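Carbonic anhydrase (Geobacillus kaustophilus, PDB 3VNP) catalyses the reversible hydration of carbon dioxide to hydrogencarbonate as a gamma-class carbonic anhydrase, a homotrimer whose active site takes magnesium or zinc. Local coordinates at residues N130-G135 against K139-L144; S62-H65 against P71-I74. All coordinates share one frame; numbering follows the deposited sequence.

Contact 1: residues N130-G135 against K139-L144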
loop_
_atom_site.group_PDB
_atom_site.type_symbol
_atom_site.label_atom_id
_atom_site.label_comp_id
_atom_site.label_asym_id
_atom_site.label_seq_id
_atom_site.Cartn_x
_atom_site.Cartn_y
_atom_site.Cartn_z
ATOM N N ASN A 130 -3.723 25.680 7.874
ATOM C CA ASN A 130 -2.979 26.536 6.961
ATOM C C ASN A 130 -1.451 26.355 7.016
ATOM O O ASN A 130 -0.701 27.189 6.507
ATOM C CB ASN A 130 -3.365 27.999 7.239
ATOM C CG ASN A 130 -2.688 28.980 6.299
ATOM O OD1 ASN A 130 -2.829 28.888 5.074
ATOM N ND2 ASN A 130 -1.947 29.933 6.870
ATOM N N THR A 131 -0.988 25.260 7.616
ATOM C CA THR A 131 0.452 25.007 7.705
ATOM C C THR A 131 0.907 23.786 6.901
ATOM O O THR A 131 0.090 22.980 6.453
ATOM C CB THR A 131 0.901 24.772 9.158
ATOM O OG1 THR A 131 0.326 23.548 9.637
ATOM C CG2 THR A 131 0.470 25.924 10.056
ATOM N N LEU A 132 2.222 23.671 6.727
ATOM C CA LEU A 132 2.842 22.553 6.024
ATOM C C LEU A 132 3.611 21.725 7.047
ATOM O O LEU A 132 4.548 22.223 7.674
ATOM C CB LEU A 132 3.822 23.050 4.962
ATOM C CG LEU A 132 4.836 22.003 4.481
ATOM C CD1 LEU A 132 4.097 20.847 3.847
ATOM C CD2 LEU A 132 5.809 22.619 3.486
ATOM N N ALA A 133 3.211 20.469 7.221
ATOM C CA ALA A 133 3.873 19.577 8.165
ATOM C C ALA A 133 4.520 18.415 7.408
ATOM O O ALA A 133 3.909 17.834 6.512
ATOM C CB ALA A 133 2.867 19.057 9.171
ATOM N N LEU A 134 5.755 18.083 7.775
ATOM C CA LEU A 134 6.509 17.004 7.129
ATOM C C LEU A 134 7.201 16.078 8.124
ATOM O O LEU A 134 7.303 16.384 9.309
ATOM C CB LEU A 134 7.595 17.591 6.220
ATOM C CG LEU A 134 7.277 17.979 4.781
ATOM C CD1 LEU A 134 8.452 18.747 4.191
ATOM C CD2 LEU A 134 6.997 16.717 3.971
ATOM N N GLY A 135 7.675 14.944 7.615
ATOM C CA GLY A 135 8.414 13.995 8.429
ATOM C C GLY A 135 7.701 12.888 9.173
ATOM O O GLY A 135 6.487 12.721 9.090
ATOM N N LYS A 139 6.305 17.350 11.593
ATOM C CA LYS A 139 6.533 18.584 12.323
ATOM C C LYS A 139 6.189 19.746 11.396
ATOM O O LYS A 139 6.487 19.705 10.199
ATOM C CB LYS A 139 7.992 18.672 12.780
ATOM C CG LYS A 139 8.385 17.584 13.781
ATOM C CD LYS A 139 9.828 17.723 14.272
ATOM C CE LYS A 139 10.030 19.000 15.090
ATOM N NZ LYS A 139 9.169 19.055 16.314
ATOM N N VAL A 140 5.536 20.764 11.956
ATOM C CA VAL A 140 5.139 21.960 11.216
ATOM C C VAL A 140 6.394 22.716 10.804
ATOM O O VAL A 140 7.216 23.066 11.652
ATOM C CB VAL A 140 4.272 22.887 12.094
ATOM C CG1 VAL A 140 3.801 24.088 11.288
ATOM C CG2 VAL A 140 3.088 22.116 12.649
ATOM N N VAL A 141 6.545 22.970 9.507
ATOM C CA VAL A 141 7.731 23.666 9.017
ATOM C C VAL A 141 7.491 25.110 8.593
ATOM O O VAL A 141 8.410 25.925 8.646
ATOM C CB VAL A 141 8.382 22.907 7.826
ATOM C CG1 VAL A 141 8.695 21.471 8.235
ATOM C CG2 VAL A 141 7.467 22.938 6.609
ATOM N N ARG A 142 6.270 25.427 8.171
ATOM C CA ARG A 142 5.944 26.783 7.735
ATOM C C ARG A 142 4.458 26.932 7.441
ATOM O O ARG A 142 3.672 26.012 7.664
ATOM C CB ARG A 142 6.740 27.149 6.473
ATOM C CG ARG A 142 6.342 26.380 5.215
ATOM C CD ARG A 142 7.152 26.829 4.003
ATOM N NE ARG A 142 6.806 26.112 2.773
ATOM C CZ ARG A 142 5.663 26.254 2.106
ATOM N NH1 ARG A 142 4.731 27.096 2.541
ATOM N NH2 ARG A 142 5.451 25.552 0.996
ATOM N N GLU A 143 4.076 28.102 6.944
ATOM C CA GLU A 143 2.686 28.360 6.597
ATOM C C GLU A 143 2.544 28.285 5.088
ATOM O O GLU A 143 3.522 28.427 4.352
ATOM C CB GLU A 143 2.247 29.728 7.117
ATOM C CG GLU A 143 2.038 29.742 8.623
ATOM C CD GLU A 143 1.638 31.107 9.155
ATOM O OE1 GLU A 143 1.366 31.215 10.372
ATOM O OE2 GLU A 143 1.599 32.070 8.358
ATOM N N LEU A 144 1.325 28.052 4.625
ATOM C CA LEU A 144 1.084 27.920 3.203
ATOM C C LEU A 144 0.878 29.258 2.509
ATOM O O LEU A 144 0.065 30.075 2.931
ATOM C CB LEU A 144 -0.127 27.009 2.978
ATOM C CG LEU A 144 -0.045 25.644 3.670
ATOM C CD1 LEU A 144 -1.369 24.906 3.536
ATOM C CD2 LEU A 144 1.086 24.842 3.066
#

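Contact 2: residues S62-H65 against P71-I74. With MG (magnesium ion), chain E.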
loop_
_atom_site.group_PDB
_atom_site.type_symbol
_atom_site.label_atom_id
_atom_site.label_comp_id
_atom_site.label_asym_id
_atom_site.label_seq_id
_atom_site.Cartn_x
_atom_site.Cartn_y
_atom_site.Cartn_z
ATOM N N SER A 62 -5.795 3.328 -0.545
ATOM C CA SER A 62 -5.762 3.839 0.818
ATOM C C SER A 62 -6.507 2.912 1.772
ATOM O O SER A 62 -7.315 2.072 1.357
ATOM C CB SER A 62 -6.364 5.234 0.882
ATOM O OG SER A 62 -5.595 6.128 0.105
ATOM N N ILE A 63 -6.218 3.058 3.056
ATOM C CA ILE A 63 -6.875 2.250 4.062
ATOM C C ILE A 63 -7.483 3.166 5.118
ATOM O O ILE A 63 -6.778 3.958 5.754
ATOM C CB ILE A 63 -5.891 1.292 4.768
ATOM C CG1 ILE A 63 -5.017 0.570 3.740
ATOM C CG2 ILE A 63 -6.671 0.283 5.603
ATOM C CD1 ILE A 63 -5.800 -0.227 2.709
ATOM N N LEU A 64 -8.796 3.065 5.289
ATOM C CA LEU A 64 -9.496 3.856 6.291
ATOM C C LEU A 64 -10.092 2.915 7.330
ATOM O O LEU A 64 -10.857 2.013 6.993
ATOM C CB LEU A 64 -10.591 4.710 5.640
ATOM C CG LEU A 64 -10.095 6.065 5.105
ATOM C CD1 LEU A 64 -8.977 5.846 4.086
ATOM C CD2 LEU A 64 -11.251 6.842 4.481
ATOM N N HIS A 65 -9.709 3.106 8.590
ATOM C CA HIS A 65 -10.221 2.278 9.673
ATOM C C HIS A 65 -10.289 3.086 10.973
ATOM O O HIS A 65 -9.978 4.277 10.996
ATOM C CB HIS A 65 -9.335 1.042 9.873
ATOM C CG HIS A 65 -10.024 -0.086 10.581
ATOM N ND1 HIS A 65 -9.356 -0.974 11.394
ATOM C CD2 HIS A 65 -11.321 -0.473 10.592
ATOM C CE1 HIS A 65 -10.211 -1.857 11.878
ATOM N NE2 HIS A 65 -11.410 -1.575 11.407
ATOM N N PRO A 71 -14.095 8.080 16.221
ATOM C CA PRO A 71 -14.606 8.176 14.855
ATOM C C PRO A 71 -13.573 8.700 13.871
ATOM O O PRO A 71 -12.633 9.403 14.251
ATOM C CB PRO A 71 -15.790 9.126 15.001
ATOM C CG PRO A 71 -15.304 10.071 16.047
ATOM C CD PRO A 71 -14.685 9.123 17.077
ATOM N N LEU A 72 -13.764 8.342 12.605
ATOM C CA LEU A 72 -12.896 8.784 11.524
ATOM C C LEU A 72 -13.683 9.858 10.767
ATOM O O LEU A 72 -14.658 9.553 10.080
ATOM C CB LEU A 72 -12.566 7.605 10.595
ATOM C CG LEU A 72 -11.742 7.903 9.336
ATOM C CD1 LEU A 72 -10.393 8.491 9.724
ATOM C CD2 LEU A 72 -11.548 6.628 8.530
ATOM N N ILE A 73 -13.271 11.112 10.912
ATOM C CA ILE A 73 -13.959 12.216 10.245
ATOM C C ILE A 73 -13.107 12.875 9.166
ATOM O O ILE A 73 -11.986 13.308 9.426
ATOM C CB ILE A 73 -14.389 13.334 11.257
ATOM C CG1 ILE A 73 -15.529 12.848 12.156
ATOM C CG2 ILE A 73 -14.841 14.582 10.505
ATOM C CD1 ILE A 73 -15.093 11.904 13.214
ATOM N N ILE A 74 -13.651 12.964 7.959
ATOM C CA ILE A 74 -12.958 13.592 6.842
ATOM C C ILE A 74 -13.906 14.640 6.268
ATOM O O ILE A 74 -14.800 14.308 5.495
ATOM C CB ILE A 74 -12.625 12.568 5.739
ATOM C CG1 ILE A 74 -11.781 11.430 6.317
ATOM C CG2 ILE A 74 -11.900 13.261 4.592
ATOM C CD1 ILE A 74 -11.426 10.360 5.310
HETATM MG MG MG E . -7.225 -0.991 12.347
HETATM O O HOH W 1 -7.109 -2.953 13.782
#

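Contact 1: residues N130-G135 against K139-L144
Leu132 and Val141 meet across a beta hairpin by both backbone and side chain. Five main-chain hydrogen bonds join the strands. The straightest runs from Val141 N to Leu132 O (2.8 Å, 178° at the hydrogen), nearly in line with the carbonyl; Leu132 N in turn reaches Arg142 O at 2.9 Å. Leu132 O and N thus serve successive residues, a beta bulge, and the register slips by one between Leu132 and Ala133. Lys139 and Leu134 exchange bonds beyond it, and Leu144 N closes the other end on Asn130 O.

Leu132 carries much of the side-chain packing. Its CG lies 3.5 Å from Val141 CG2; with CG1 of the valine anti to the carbonyl carbon (chi1 -56°), CG2 falls between the backbone N and the carbonyl carbon, against Leu132. Leu132 CD2 covers one face of the Arg142 guanidinium, 3.7 Å from NE, while Arg142 NH1 makes a salt bridge to Asp148. Val140 CG1 lies 3.7 Å from Thr131 CB. Leu144 CD2 comes within 3.8 Å of Leu132 CB, and the residue also packs on Phe114 and on Met152 of helix 146-170. Replacing Leu144 with an alanine would probably open a gap beside Leu132 CB, Phe114 and Met152.

Main-chain bonds thus set the register and join the hairpin to strand 114-115, while Leu144 and the Arg142–Asp148 salt bridge link it to helix 146-170.

Contact 2: residues S62-H65 against P71-I74
Leu64 faces Leu72 and Ile74 inside the left-handed beta-helix of the hexapeptide-repeat fold. CB is met first, by Leu72 CD2 at 3.6 Å; CG lies 3.8 Å from that same methyl, the two leucines crossing at about a right angle. CG stands beside the backbone N (chi1 -86°), anti to the carbonyl carbon, and this carries CD2 to Ile74 CD1, tip to tip at 3.6 Å. Leu86 and Ile58 pack around this cluster from neighbouring strands.

No hydrogen bond links the two segments, whose strands belong to different sheets of the prism. Leu72 CD2 also approaches His65 O (3.8 Å), but the CA–CB bond of His65 points away from strand 72-74. His65 ND1 binds the magnesium ion at 2.3 Å, and a water whose O is 2.4 Å from the magnesium ion lies in the plane of the ring at its edge. NE2 is hydrogen-bonded to Asp46, a second-shell carboxylate that probably helps to fix the ring's rotation. His87, and His82 of the second subunit, complete the trio of protein ligands.

Adjacent residues on one strand thus divide the chemistry: Leu64 turns methyls into the buried apolar interior, and His65 offers nitrogen to the metal.

In the fold
The two contacts show how one coiled fold makes different use of its strands. Contact 2 sits in the middle of the beta-helix, about 7 Å from the centre of the chain, and spans two of the three sheets; contact 1 lies about 18 Å from that centre, where strand 131-135 is the last parallel strand of the third sheet and 138-143 folds back antiparallel along it. Their centres are 22 Å apart and their nearest atoms about 15 Å. Only contact 2 holds a metal ligand, at a site shared between subunits. Contact 1 lies away from that site, at the turn from beta-helix to helix 146-170, whose Tyr159 in the second subunit packs on His65.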